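Local coordinates for protein putative streptothricin acetyltransferase (Bacillus anthracis, PDB 3PP9) that binds acetyl coenzyme A and, as a GNAT-family enzyme, probably transfers its acetyl group to the antibiotic streptothricin, at residues 5-10 against 80-85; 25-30 against 52-57; 139-144 against 179-184. All coordinates share one frame; numbering follows the deposited sequence. Where two conformers were deposited one is given.

Contact 1 (5-10 against 80-85); sequences SLLIRE and IALLHN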
loop_
_atom_site.group_PDB
_atom_site.type_symbol
_atom_site.label_atom_id
_atom_site.label_comp_id
_atom_site.label_asym_id
_atom_site.label_seq_id
_atom_site.Cartn_x
_atom_site.Cartn_y
_atom_site.Cartn_z
ATOM N N SER A 5 -11.752 -34.682 11.422
ATOM C CA SER A 5 -12.161 -33.358 10.876
ATOM C C SER A 5 -10.958 -32.534 10.405
ATOM O O SER A 5 -9.804 -32.939 10.528
ATOM C CB SER A 5 -12.904 -32.562 11.947
ATOM O OG SER A 5 -14.062 -33.234 12.396
ATOM N N LEU A 6 -11.270 -31.365 9.872
ATOM C CA LEU A 6 -10.301 -30.407 9.369
ATOM C C LEU A 6 -9.223 -30.022 10.385
ATOM O O LEU A 6 -9.516 -29.806 11.561
ATOM C CB LEU A 6 -11.091 -29.122 9.034
ATOM C CG LEU A 6 -10.355 -27.983 8.368
ATOM C CD1 LEU A 6 -10.123 -28.372 6.926
ATOM C CD2 LEU A 6 -11.197 -26.704 8.479
ATOM N N LEU A 7 -7.980 -29.898 9.924
ATOM C CA LEU A 7 -6.860 -29.461 10.768
ATOM C C LEU A 7 -6.200 -28.247 10.135
ATOM O O LEU A 7 -5.931 -28.259 8.950
ATOM C CB LEU A 7 -5.787 -30.558 10.918
ATOM C CG LEU A 7 -4.466 -30.076 11.578
ATOM C CD1 LEU A 7 -4.697 -29.628 13.006
ATOM C CD2 LEU A 7 -3.358 -31.118 11.502
ATOM N N ILE A 8 -5.953 -27.211 10.933
ATOM C CA ILE A 8 -5.246 -26.024 10.488
ATOM C C ILE A 8 -3.919 -26.009 11.265
ATOM O O ILE A 8 -3.904 -26.055 12.522
ATOM C CB ILE A 8 -5.985 -24.698 10.791
ATOM C CG1 ILE A 8 -7.371 -24.645 10.121
ATOM C CG2 ILE A 8 -5.102 -23.529 10.397
ATOM C CD1 ILE A 8 -7.357 -24.676 8.648
ATOM N N ARG A 9 -2.797 -25.998 10.551
ATOM C CA ARG A 9 -1.498 -25.935 11.237
ATOM C C ARG A 9 -0.462 -25.207 10.401
ATOM O O ARG A 9 -0.635 -25.014 9.220
ATOM C CB ARG A 9 -0.923 -27.303 11.615
ATOM C CG ARG A 9 -0.593 -28.248 10.454
ATOM C CD ARG A 9 0.376 -29.358 10.929
ATOM N NE ARG A 9 0.646 -30.310 9.868
ATOM C CZ ARG A 9 1.505 -30.115 8.868
ATOM N NH1 ARG A 9 2.144 -28.968 8.724
ATOM N NH2 ARG A 9 1.672 -31.063 7.946
ATOM N N GLU A 10 0.618 -24.803 11.049
ATOM C CA GLU A 10 1.703 -24.091 10.396
ATOM C C GLU A 10 2.403 -24.967 9.355
ATOM O O GLU A 10 2.684 -26.174 9.596
ATOM C CB GLU A 10 2.713 -23.599 11.446
ATOM C CG GLU A 10 3.883 -22.802 10.898
ATOM C CD GLU A 10 4.810 -22.299 12.021
ATOM O OE1 GLU A 10 4.503 -22.520 13.199
ATOM O OE2 GLU A 10 5.826 -21.652 11.704
ATOM N N ILE A 80 -1.793 -24.011 6.766
ATOM C CA ILE A 80 -2.473 -24.863 5.799
ATOM C C ILE A 80 -3.683 -25.545 6.424
ATOM O O ILE A 80 -3.707 -25.831 7.618
ATOM C CB ILE A 80 -1.538 -25.966 5.180
ATOM C CG1 ILE A 80 -0.835 -26.811 6.265
ATOM C CG2 ILE A 80 -0.507 -25.313 4.266
ATOM C CD1 ILE A 80 0.039 -27.988 5.742
ATOM N N ALA A 81 -4.697 -25.789 5.601
ATOM C CA ALA A 81 -5.892 -26.492 5.996
ATOM C C ALA A 81 -5.800 -27.910 5.431
ATOM O O ALA A 81 -5.696 -28.099 4.211
ATOM C CB ALA A 81 -7.129 -25.790 5.425
ATOM N N LEU A 82 -5.876 -28.907 6.305
ATOM C CA LEU A 82 -5.794 -30.307 5.930
ATOM C C LEU A 82 -7.106 -31.028 6.177
ATOM O O LEU A 82 -7.655 -30.975 7.279
ATOM C CB LEU A 82 -4.706 -30.996 6.775
ATOM C CG LEU A 82 -3.289 -30.562 6.416
ATOM C CD1 LEU A 82 -2.357 -30.724 7.618
ATOM C CD2 LEU A 82 -2.820 -31.356 5.213
ATOM N N LEU A 83 -7.560 -31.754 5.158
ATOM C CA LEU A 83 -8.780 -32.552 5.236
ATOM C C LEU A 83 -8.479 -33.846 4.486
ATOM O O LEU A 83 -7.960 -33.805 3.380
ATOM C CB LEU A 83 -9.961 -31.842 4.572
ATOM C CG LEU A 83 -11.276 -32.564 4.866
ATOM C CD1 LEU A 83 -11.609 -32.501 6.351
ATOM C CD2 LEU A 83 -12.417 -31.996 4.052
ATOM N N HIS A 84 -8.845 -34.985 5.072
ATOM C CA HIS A 84 -8.596 -36.317 4.488
ATOM C C HIS A 84 -7.231 -36.471 3.822
ATOM O O HIS A 84 -7.133 -36.846 2.656
ATOM C CB HIS A 84 -9.731 -36.829 3.568
ATOM C CG HIS A 84 -10.114 -35.908 2.446
ATOM N ND1 HIS A 84 -9.372 -35.783 1.290
ATOM C CD2 HIS A 84 -11.212 -35.136 2.271
ATOM C CE1 HIS A 84 -9.971 -34.930 0.476
ATOM N NE2 HIS A 84 -11.096 -34.535 1.042
ATOM N N ASN A 85 -6.189 -36.169 4.589
ATOM C CA ASN A 85 -4.786 -36.275 4.128
ATOM C C ASN A 85 -4.383 -35.364 2.973
ATOM O O ASN A 85 -3.388 -35.618 2.296
ATOM C CB ASN A 85 -4.428 -37.735 3.778
ATOM C CG ASN A 85 -4.690 -38.701 4.925
ATOM O OD1 ASN A 85 -4.854 -39.911 4.710
ATOM N ND2 ASN A 85 -4.746 -38.177 6.148
HETATM O O HOH W 1 -7.125 -33.521 8.650
#
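With CG set between its backbone N and carbonyl carbon (chi1 63°) and the chain extended as far as NE, Arg9 rises beside Ile80, whose CG1 takes the same kind of position (chi1 53°). Strand 7-10 is an edge strand of the mixed GNAT sheet and pairs antiparallel with strand 76-83. Leu7 and Leu82 form one hydrogen-bonded pair, with Leu82 N to Leu7 O at 2.7 Å; Arg9 and Ile80 form the next, with Ile80 N to Arg9 O at 2.9 Å. Leu7, Arg9, Ile80 and Leu82 share a face. There Ile80 CD1 sits over a face of the Arg9 guanidinium; Arg9 NH1 makes a bent bond to Glu10 O at 3.0 Å, in the guanidinium plane, and a salt bridge with Asp15. Leu82 CD1 meets Leu7 CD2 at 4.0 Å. The other face, covered by helix 117-131, carries Ile8 and Ala81, where Ile8 CD1 presses tightly on Ala81 CB at 3.4 Å.

Contact 2 (25-30 against 52-57); sequences SFIVNA and SYEKSY. With ACO (acetyl coenzyme *a), chain D.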
loop_
_atom_site.group_PDB
_atom_site.type_symbol
_atom_site.label_atom_id
_atom_site.label_comp_id
_atom_site.label_asym_id
_atom_site.label_seq_id
_atom_site.Cartn_x
_atom_site.Cartn_y
_atom_site.Cartn_z
ATOM N N SER A 25 -8.855 -20.248 -8.655
ATOM C CA SER A 25 -9.638 -19.451 -9.582
ATOM C C SER A 25 -11.015 -19.180 -9.008
ATOM O O SER A 25 -11.523 -19.917 -8.155
ATOM C CB SER A 25 -9.763 -20.127 -10.959
ATOM O OG SER A 25 -10.556 -21.308 -10.930
ATOM N N PHE A 26 -11.626 -18.106 -9.502
ATOM C CA PHE A 26 -12.959 -17.724 -9.079
ATOM C C PHE A 26 -13.667 -17.024 -10.210
ATOM O O PHE A 26 -13.057 -16.618 -11.197
ATOM C CB PHE A 26 -12.934 -16.857 -7.823
ATOM C CG PHE A 26 -12.164 -15.589 -7.966
ATOM C CD1 PHE A 26 -10.792 -15.579 -7.742
ATOM C CD2 PHE A 26 -12.799 -14.398 -8.270
ATOM C CE1 PHE A 26 -10.056 -14.413 -7.846
ATOM C CE2 PHE A 26 -12.068 -13.225 -8.377
ATOM C CZ PHE A 26 -10.699 -13.237 -8.180
ATOM N N ILE A 27 -14.987 -16.941 -10.096
ATOM C CA ILE A 27 -15.815 -16.308 -11.112
ATOM C C ILE A 27 -16.175 -14.891 -10.705
ATOM O O ILE A 27 -16.756 -14.680 -9.642
ATOM C CB ILE A 27 -17.138 -17.059 -11.278
ATOM C CG1 ILE A 27 -16.898 -18.531 -11.594
ATOM C CG2 ILE A 27 -18.000 -16.381 -12.355
ATOM C CD1 ILE A 27 -18.189 -19.342 -11.613
ATOM N N VAL A 28 -15.848 -13.937 -11.577
ATOM C CA VAL A 28 -16.144 -12.538 -11.389
ATOM C C VAL A 28 -17.540 -12.417 -11.997
ATOM O O VAL A 28 -17.718 -12.713 -13.176
ATOM C CB VAL A 28 -15.192 -11.621 -12.153
ATOM C CG1 VAL A 28 -15.736 -10.164 -12.159
ATOM C CG2 VAL A 28 -13.810 -11.673 -11.497
ATOM N N ASN A 29 -18.538 -12.018 -11.204
ATOM C CA ASN A 29 -19.898 -11.850 -11.721
ATOM C C ASN A 29 -20.501 -10.501 -11.396
ATOM O O ASN A 29 -21.621 -10.195 -11.825
ATOM C CB ASN A 29 -20.819 -12.957 -11.201
ATOM C CG ASN A 29 -20.849 -13.050 -9.694
ATOM O OD1 ASN A 29 -20.280 -12.220 -8.976
ATOM N ND2 ASN A 29 -21.479 -14.113 -9.190
ATOM N N ALA A 30 -19.746 -9.688 -10.646
ATOM C CA ALA A 30 -20.203 -8.387 -10.225
ATOM C C ALA A 30 -19.031 -7.602 -9.703
ATOM O O ALA A 30 -17.920 -8.117 -9.612
ATOM C CB ALA A 30 -21.229 -8.557 -9.110
ATOM N N SER A 52 -19.813 -12.070 -16.777
ATOM C CA SER A 52 -18.970 -12.960 -16.010
ATOM C C SER A 52 -17.750 -13.516 -16.711
ATOM O O SER A 52 -17.720 -13.666 -17.948
ATOM C CB SER A 52 -19.808 -14.120 -15.461
ATOM O OG SER A 52 -20.928 -13.652 -14.714
ATOM N N TYR A 53 -16.734 -13.799 -15.907
ATOM C CA TYR A 53 -15.504 -14.381 -16.375
ATOM C C TYR A 53 -14.786 -15.036 -15.212
ATOM O O TYR A 53 -15.092 -14.766 -14.050
ATOM C CB TYR A 53 -14.606 -13.337 -17.051
ATOM C CG TYR A 53 -14.131 -12.177 -16.201
ATOM C CD1 TYR A 53 -12.872 -12.178 -15.590
ATOM C CD2 TYR A 53 -14.922 -11.057 -16.024
ATOM C CE1 TYR A 53 -12.447 -11.101 -14.851
ATOM C CE2 TYR A 53 -14.503 -9.978 -15.295
ATOM C CZ TYR A 53 -13.270 -10.004 -14.695
ATOM O OH TYR A 53 -12.900 -8.908 -13.955
ATOM N N GLU A 54 -13.848 -15.917 -15.529
ATOM C CA GLU A 54 -13.049 -16.596 -14.518
ATOM C C GLU A 54 -11.637 -16.065 -14.517
ATOM O O GLU A 54 -11.082 -15.720 -15.566
ATOM C CB GLU A 54 -12.997 -18.118 -14.726
ATOM C CG GLU A 54 -14.223 -18.840 -14.273
ATOM C CD GLU A 54 -14.103 -20.348 -14.373
ATOM O OE1 GLU A 54 -14.736 -21.032 -13.550
ATOM O OE2 GLU A 54 -13.352 -20.848 -15.240
ATOM N N LYS A 55 -11.068 -15.965 -13.324
ATOM C CA LYS A 55 -9.695 -15.509 -13.187
ATOM C C LYS A 55 -9.066 -16.194 -12.001
ATOM O O LYS A 55 -9.754 -16.676 -11.115
ATOM C CB LYS A 55 -9.585 -13.995 -13.017
ATOM C CG LYS A 55 -10.336 -13.422 -11.817
ATOM C CD LYS A 55 -9.943 -11.971 -11.538
ATOM C CE LYS A 55 -8.492 -11.880 -11.025
ATOM N NZ LYS A 55 -8.080 -10.535 -10.527
ATOM N N SER A 56 -7.739 -16.243 -12.004
ATOM C CA SER A 56 -6.988 -16.843 -10.915
ATOM C C SER A 56 -6.528 -15.696 -10.037
ATOM O O SER A 56 -6.204 -14.621 -10.539
ATOM C CB SER A 56 -5.783 -17.607 -11.458
ATOM O OG SER A 56 -6.174 -18.615 -12.373
ATOM N N TYR A 57 -6.509 -15.902 -8.726
ATOM C CA TYR A 57 -6.070 -14.858 -7.833
ATOM C C TYR A 57 -4.592 -14.535 -8.104
ATOM O O TYR A 57 -4.208 -13.367 -8.204
ATOM C CB TYR A 57 -6.278 -15.261 -6.382
ATOM C CG TYR A 57 -5.697 -14.231 -5.473
ATOM C CD1 TYR A 57 -6.233 -12.963 -5.425
ATOM C CD2 TYR A 57 -4.630 -14.522 -4.638
ATOM C CE1 TYR A 57 -5.707 -12.001 -4.594
ATOM C CE2 TYR A 57 -4.101 -13.566 -3.809
ATOM C CZ TYR A 57 -4.648 -12.308 -3.785
ATOM O OH TYR A 57 -4.141 -11.337 -2.961
HETATM N N1A ACO D . -20.590 -14.923 -1.495
HETATM C C2A ACO D . -21.174 -14.527 -0.349
HETATM N N3A ACO D . -20.758 -14.927 0.863
HETATM C C4A ACO D . -19.699 -15.771 0.968
HETATM C C5A ACO D . -19.034 -16.253 -0.245
HETATM C C6A ACO D . -19.550 -15.783 -1.528
HETATM N N6A ACO D . -18.962 -16.204 -2.665
HETATM N N7A ACO D . -18.047 -17.073 0.133
HETATM C C8A ACO D . -18.071 -17.123 1.484
HETATM N N9A ACO D . -19.049 -16.341 1.976
HETATM C C1B ACO D . -19.438 -16.174 3.386
HETATM C C2B ACO D . -20.100 -17.482 3.825
HETATM O O2B ACO D . -21.497 -17.590 3.517
HETATM C C3B ACO D . -19.836 -17.513 5.306
HETATM O O3B ACO D . -20.854 -16.778 5.972
HETATM P P3B ACO D . -21.515 -17.258 7.355
HETATM O O7A ACO D . -20.367 -17.266 8.343
HETATM O O8A ACO D . -22.067 -18.620 7.019
HETATM O O9A ACO D . -22.548 -16.175 7.590
HETATM C C4B ACO D . -18.510 -16.791 5.447
HETATM O O4B ACO D . -18.343 -15.979 4.274
HETATM C C5B ACO D . -17.357 -17.777 5.590
HETATM O O5B ACO D . -17.203 -18.472 4.351
HETATM P P1A ACO D . -16.259 -19.764 4.245
HETATM O O1A ACO D . -17.082 -20.949 3.796
HETATM O O2A ACO D . -15.482 -19.847 5.526
HETATM O O3A ACO D . -15.292 -19.281 3.041
HETATM P P2A ACO D . -14.465 -20.214 2.044
HETATM O O4A ACO D . -15.340 -20.366 0.835
HETATM O O5A ACO D . -13.919 -21.446 2.713
HETATM O O6A ACO D . -13.177 -19.302 1.699
HETATM C CBP ACO D . -12.264 -17.680 0.177
HETATM C CCP ACO D . -13.307 -17.963 1.250
HETATM C CDP ACO D . -12.330 -16.205 -0.193
HETATM C CEP ACO D . -10.877 -18.024 0.717
HETATM C CAP ACO D . -12.540 -18.543 -1.061
HETATM O OAP ACO D . -13.748 -18.070 -1.714
HETATM C C9P ACO D . -11.447 -18.507 -2.090
HETATM O O9P ACO D . -10.447 -19.171 -1.969
HETATM N N8P ACO D . -11.602 -17.727 -3.167
HETATM C C7P ACO D . -10.625 -17.665 -4.258
HETATM C C6P ACO D . -9.323 -17.017 -3.869
HETATM C C5P ACO D . -9.599 -15.630 -3.360
HETATM O O5P ACO D . -10.407 -14.900 -3.904
HETATM N N4P ACO D . -8.928 -15.246 -2.297
HETATM C C3P ACO D . -9.063 -13.939 -1.682
HETATM C C2P ACO D . -8.215 -12.975 -2.511
HETATM S S1P ACO D . -7.819 -11.492 -1.610
HETATM C C ACO D . -6.561 -11.999 -0.603
HETATM O O ACO D . -6.187 -13.153 -0.619
HETATM C CH3 ACO D . -5.931 -11.009 0.314
#
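Strands 25-30 and 52-56 run antiparallel at 149°, their axes approaching to 4.5 Å, with Phe26 opposite Lys55 and Val28 opposite Tyr53 as hydrogen-bonded pairs. Each pair is closed by two backbone bonds: Phe26 N reaches Lys55 O at 2.9 Å, and the shortest of the four joins Val28 N to Tyr53 O at 2.7 Å. Phe26, Val28, Tyr53 and Lys55 all project from one face. Tyr53 has CG between its backbone N and carbonyl carbon (chi1 62°), a setting that lays the ring alongside Val28. Val28 CB stands over the ring face in a CH-pi contact, 3.7 Å from the Tyr53 centroid and 16° off the normal; beside it Val28 CG1 packs against Tyr53 CE2. The phenol is held at its far end by Asn144, which bonds Tyr53 OH.

Lys55 uses its aliphatic part in the same way. Its CG lies over a face of the Phe26 ring, 4.0 Å from the centroid and displaced toward the rim, while its CD also touches Val28 CG2 at 3.9 Å. On the face formed by Ile27 and Glu54, the two side chains meet at an angle, and Ile27 CG1 touches Glu54 CG at 3.8 Å.

The end of the pair reaches the cofactor. Acetyl coenzyme A lays C2P over a face of the Tyr57 ring, with Tyr57 CE1 at 3.4 Å from C2P, while Tyr57 OH is bonded to Glu104 O. The arrangement is a two-stranded beta hairpin, separate from the main sheet, whose end contributes Phe26 and Tyr57 to the acetyl coenzyme A pocket.

Contact 3 (139-144 against 179-184); sequences LETQNN and IYWYLH. With K (potassium ion), chain F; ACO (acetyl coenzyme *a), chain D.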
loop_
_atom_site.group_PDB
_atom_site.type_symbol
_atom_site.label_atom_id
_atom_site.label_comp_id
_atom_site.label_asym_id
_atom_site.label_seq_id
_atom_site.Cartn_x
_atom_site.Cartn_y
_atom_site.Cartn_z
ATOM N N LEU A 139 -6.001 -6.466 4.698
ATOM C CA LEU A 139 -5.693 -7.038 3.396
ATOM C C LEU A 139 -6.224 -6.134 2.303
ATOM O O LEU A 139 -6.889 -5.141 2.572
ATOM C CB LEU A 139 -6.277 -8.456 3.276
ATOM C CG LEU A 139 -7.785 -8.741 3.341
ATOM C CD1 LEU A 139 -8.387 -8.479 4.681
ATOM C CD2 LEU A 139 -8.600 -8.083 2.217
ATOM N N GLU A 140 -5.815 -6.434 1.072
ATOM C CA GLU A 140 -6.271 -5.718 -0.107
ATOM C C GLU A 140 -6.896 -6.734 -1.020
ATOM O O GLU A 140 -6.433 -7.876 -1.105
ATOM C CB GLU A 140 -5.116 -5.048 -0.861
ATOM C CG GLU A 140 -5.519 -4.306 -2.155
ATOM C CD GLU A 140 -5.817 -5.199 -3.384
ATOM O OE1 GLU A 140 -5.625 -6.434 -3.337
ATOM O OE2 GLU A 140 -6.216 -4.637 -4.425
ATOM N N THR A 141 -7.978 -6.324 -1.660
ATOM C CA THR A 141 -8.652 -7.149 -2.637
ATOM C C THR A 141 -9.097 -6.158 -3.731
ATOM O O THR A 141 -8.853 -4.955 -3.609
ATOM C CB THR A 141 -9.757 -8.077 -1.998
ATOM O OG1 THR A 141 -10.275 -8.997 -2.986
ATOM C CG2 THR A 141 -10.866 -7.273 -1.349
ATOM N N GLN A 142 -9.622 -6.672 -4.846
ATOM C CA GLN A 142 -10.086 -5.848 -5.972
ATOM C C GLN A 142 -11.607 -5.793 -5.859
ATOM O O GLN A 142 -12.232 -6.735 -5.346
ATOM C CB GLN A 142 -9.717 -6.422 -7.333
ATOM C CG GLN A 142 -8.237 -6.451 -7.628
ATOM C CD GLN A 142 -7.919 -6.852 -9.064
ATOM O OE1 GLN A 142 -8.694 -6.599 -9.991
ATOM N NE2 GLN A 142 -6.749 -7.448 -9.258
ATOM N N ASN A 143 -12.196 -4.719 -6.378
ATOM C CA ASN A 143 -13.631 -4.519 -6.322
ATOM C C ASN A 143 -14.401 -5.534 -7.172
ATOM O O ASN A 143 -15.593 -5.663 -7.005
ATOM C CB ASN A 143 -14.054 -3.096 -6.687
ATOM C CG ASN A 143 -13.848 -2.781 -8.138
ATOM O OD1 ASN A 143 -12.851 -3.187 -8.731
ATOM N ND2 ASN A 143 -14.764 -1.999 -8.720
ATOM N N ASN A 144 -13.718 -6.271 -8.045
ATOM C CA ASN A 144 -14.398 -7.289 -8.821
ATOM C C ASN A 144 -14.407 -8.653 -8.149
ATOM O O ASN A 144 -14.896 -9.606 -8.756
ATOM C CB ASN A 144 -13.834 -7.397 -10.256
ATOM C CG ASN A 144 -12.404 -7.866 -10.308
ATOM O OD1 ASN A 144 -11.741 -8.007 -9.289
ATOM N ND2 ASN A 144 -11.916 -8.134 -11.528
ATOM N N ILE A 179 -9.433 -2.296 -2.824
ATOM C CA ILE A 179 -10.215 -2.074 -1.620
ATOM C C ILE A 179 -9.406 -2.617 -0.443
ATOM O O ILE A 179 -8.935 -3.755 -0.474
ATOM C CB ILE A 179 -11.597 -2.745 -1.660
ATOM C CG1 ILE A 179 -12.381 -2.275 -2.889
ATOM C CG2 ILE A 179 -12.366 -2.430 -0.381
ATOM C CD1 ILE A 179 -13.777 -2.891 -3.010
ATOM N N TYR A 180 -9.244 -1.794 0.580
ATOM C CA TYR A 180 -8.469 -2.179 1.780
ATOM C C TYR A 180 -9.414 -2.473 2.959
ATOM O O TYR A 180 -10.210 -1.619 3.351
ATOM C CB TYR A 180 -7.436 -1.095 2.067
ATOM C CG TYR A 180 -6.580 -0.883 0.840
ATOM C CD1 TYR A 180 -5.477 -1.670 0.593
ATOM C CD2 TYR A 180 -6.922 0.082 -0.092
ATOM C CE1 TYR A 180 -4.708 -1.474 -0.565
ATOM C CE2 TYR A 180 -6.163 0.280 -1.231
ATOM C CZ TYR A 180 -5.077 -0.500 -1.464
ATOM O OH TYR A 180 -4.353 -0.267 -2.615
ATOM N N TRP A 181 -9.311 -3.695 3.487
ATOM C CA TRP A 181 -10.187 -4.191 4.550
ATOM C C TRP A 181 -9.408 -4.362 5.825
ATOM O O TRP A 181 -8.263 -4.805 5.787
ATOM C CB TRP A 181 -10.787 -5.540 4.152
ATOM C CG TRP A 181 -11.738 -5.517 2.989
ATOM C CD1 TRP A 181 -11.415 -5.603 1.666
ATOM C CD2 TRP A 181 -13.166 -5.465 3.055
ATOM N NE1 TRP A 181 -12.563 -5.594 0.902
ATOM C CE2 TRP A 181 -13.650 -5.515 1.731
ATOM C CE3 TRP A 181 -14.084 -5.377 4.103
ATOM C CZ2 TRP A 181 -15.014 -5.459 1.438
ATOM C CZ3 TRP A 181 -15.425 -5.339 3.818
ATOM C CH2 TRP A 181 -15.884 -5.377 2.483
ATOM N N TYR A 182 -10.069 -4.047 6.938
ATOM C CA TYR A 182 -9.476 -4.066 8.260
ATOM C C TYR A 182 -10.331 -4.713 9.324
ATOM O O TYR A 182 -11.532 -4.503 9.360
ATOM C CB TYR A 182 -9.266 -2.600 8.713
ATOM C CG TYR A 182 -8.285 -1.865 7.829
ATOM C CD1 TYR A 182 -6.939 -1.803 8.147
ATOM C CD2 TYR A 182 -8.696 -1.285 6.638
ATOM C CE1 TYR A 182 -6.027 -1.176 7.295
ATOM C CE2 TYR A 182 -7.784 -0.660 5.789
ATOM C CZ TYR A 182 -6.465 -0.578 6.144
ATOM O OH TYR A 182 -5.577 0.012 5.263
ATOM N N LEU A 183 -9.687 -5.468 10.203
ATOM C CA LEU A 183 -10.362 -6.082 11.355
ATOM C C LEU A 183 -9.510 -5.695 12.548
ATOM O O LEU A 183 -8.402 -6.193 12.691
ATOM C CB LEU A 183 -10.439 -7.593 11.263
ATOM C CG LEU A 183 -11.135 -8.329 12.416
ATOM C CD1 LEU A 183 -12.581 -7.943 12.489
ATOM C CD2 LEU A 183 -11.027 -9.821 12.209
ATOM N N HIS A 184 -10.028 -4.805 13.391
ATOM C CA HIS A 184 -9.314 -4.353 14.590
ATOM C C HIS A 184 -9.743 -5.160 15.801
ATOM O O HIS A 184 -10.919 -5.447 15.969
ATOM C CB HIS A 184 -9.570 -2.862 14.856
ATOM C CG HIS A 184 -8.875 -2.342 16.077
ATOM N ND1 HIS A 184 -9.541 -2.049 17.249
ATOM C CD2 HIS A 184 -7.565 -2.105 16.321
ATOM C CE1 HIS A 184 -8.673 -1.629 18.154
ATOM N NE2 HIS A 184 -7.465 -1.659 17.617
HETATM K K K F . -8.841 -9.937 -5.397
HETATM N N1A ACO D . -20.590 -14.923 -1.495
HETATM C C2A ACO D . -21.174 -14.527 -0.349
HETATM N N3A ACO D . -20.758 -14.927 0.863
HETATM C C4A ACO D . -19.699 -15.771 0.968
HETATM C C5A ACO D . -19.034 -16.253 -0.245
HETATM C C6A ACO D . -19.550 -15.783 -1.528
HETATM N N6A ACO D . -18.962 -16.204 -2.665
HETATM N N7A ACO D . -18.047 -17.073 0.133
HETATM C C8A ACO D . -18.071 -17.123 1.484
HETATM N N9A ACO D . -19.049 -16.341 1.976
HETATM C C1B ACO D . -19.438 -16.174 3.386
HETATM C C2B ACO D . -20.100 -17.482 3.825
HETATM O O2B ACO D . -21.497 -17.590 3.517
HETATM C C3B ACO D . -19.836 -17.513 5.306
HETATM O O3B ACO D . -20.854 -16.778 5.972
HETATM P P3B ACO D . -21.515 -17.258 7.355
HETATM O O7A ACO D . -20.367 -17.266 8.343
HETATM O O8A ACO D . -22.067 -18.620 7.019
HETATM O O9A ACO D . -22.548 -16.175 7.590
HETATM C C4B ACO D . -18.510 -16.791 5.447
HETATM O O4B ACO D . -18.343 -15.979 4.274
HETATM C C5B ACO D . -17.357 -17.777 5.590
HETATM O O5B ACO D . -17.203 -18.472 4.351
HETATM P P1A ACO D . -16.259 -19.764 4.245
HETATM O O1A ACO D . -17.082 -20.949 3.796
HETATM O O2A ACO D . -15.482 -19.847 5.526
HETATM O O3A ACO D . -15.292 -19.281 3.041
HETATM P P2A ACO D . -14.465 -20.214 2.044
HETATM O O4A ACO D . -15.340 -20.366 0.835
HETATM O O5A ACO D . -13.919 -21.446 2.713
HETATM O O6A ACO D . -13.177 -19.302 1.699
HETATM C CBP ACO D . -12.264 -17.680 0.177
HETATM C CCP ACO D . -13.307 -17.963 1.250
HETATM C CDP ACO D . -12.330 -16.205 -0.193
HETATM C CEP ACO D . -10.877 -18.024 0.717
HETATM C CAP ACO D . -12.540 -18.543 -1.061
HETATM O OAP ACO D . -13.748 -18.070 -1.714
HETATM C C9P ACO D . -11.447 -18.507 -2.090
HETATM O O9P ACO D . -10.447 -19.171 -1.969
HETATM N N8P ACO D . -11.602 -17.727 -3.167
HETATM C C7P ACO D . -10.625 -17.665 -4.258
HETATM C C6P ACO D . -9.323 -17.017 -3.869
HETATM C C5P ACO D . -9.599 -15.630 -3.360
HETATM O O5P ACO D . -10.407 -14.900 -3.904
HETATM N N4P ACO D . -8.928 -15.246 -2.297
HETATM C C3P ACO D . -9.063 -13.939 -1.682
HETATM C C2P ACO D . -8.215 -12.975 -2.511
HETATM S S1P ACO D . -7.819 -11.492 -1.610
HETATM C C ACO D . -6.561 -11.999 -0.603
HETATM O O ACO D . -6.187 -13.153 -0.619
HETATM C CH3 ACO D . -5.931 -11.009 0.314
HETATM O O HOH W 2 -6.516 -8.130 -5.313
HETATM O O HOH W 3 -9.974 -9.875 -8.523
#
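Three side-chain pairs, all meeting at a slant, define this antiparallel contact: Leu139 with Trp181, Thr141 with Trp181, and Glu140 with Tyr180. Thr141 CG2 approaches the indole obliquely, 3.3 Å from Trp181 NE1, a buried nitrogen for which the model offers no hydrogen-bond partner. Leu139 CD2 meets the five-membered ring of that indole at Trp181 CD1, 3.8 Å away. On the reverse face, the Glu140 side chain bends at chi2 (-76°), its carboxylate plane standing 62° from the Tyr180 ring plane. Its CG touches Tyr180 CE1 at 3.3 Å, while OE2 is bonded to Tyr167 and OE1 accepts from a water.

Between the two faces, the backbone bonds include Trp181 N to Leu139 O at 3.0 Å and Ile179 N to Thr141 O at 2.8 Å. Thr141 has OG1 anti to its N (chi1 -173°), directing the hydroxyl oxygen to the potassium ion at 3.0 Å. The water on Glu140 OE1 also binds this ion. Glu140 O comes within 3.5 Å of the acetyl methyl carbon CH3 of acetyl coenzyme A, consistent with the GNAT fold, where the cofactor inserts between splayed parallel neighbours, here 101-108 and 136-142.

Within the mixed sheet, strand 136-142 lies between 101-108 and 178-184, with 158-163 at the outer edge. Helix 146-154 packs on the face of Thr141 and Trp181 through Cys149, and Tyr182 reaches Asp163 of the second subunit.

How the contacts relate
From the N terminus, segment 5-10 of contact 1 is met again by 80-85, closing a loop that ties the first, outer strand to the strand beside it. Contact 2 is nested inside that loop: 25-30 and 52-57 form the hairpin that stands apart from the main sheet. Contact 3 follows in series, joining 139-144 to 179-184 in the other half of the same sheet as contact 1 and closing the excursion that holds helix 146-154 and strand 158-163. The nearest atoms of contacts 1 and 3 are about 15 Å apart. Contacts 2 and 3 touch, Val28 CG1 packing 3.5 Å from Asn144 O. Both also touch acetyl coenzyme A, linking hairpin and sheet around the cofactor.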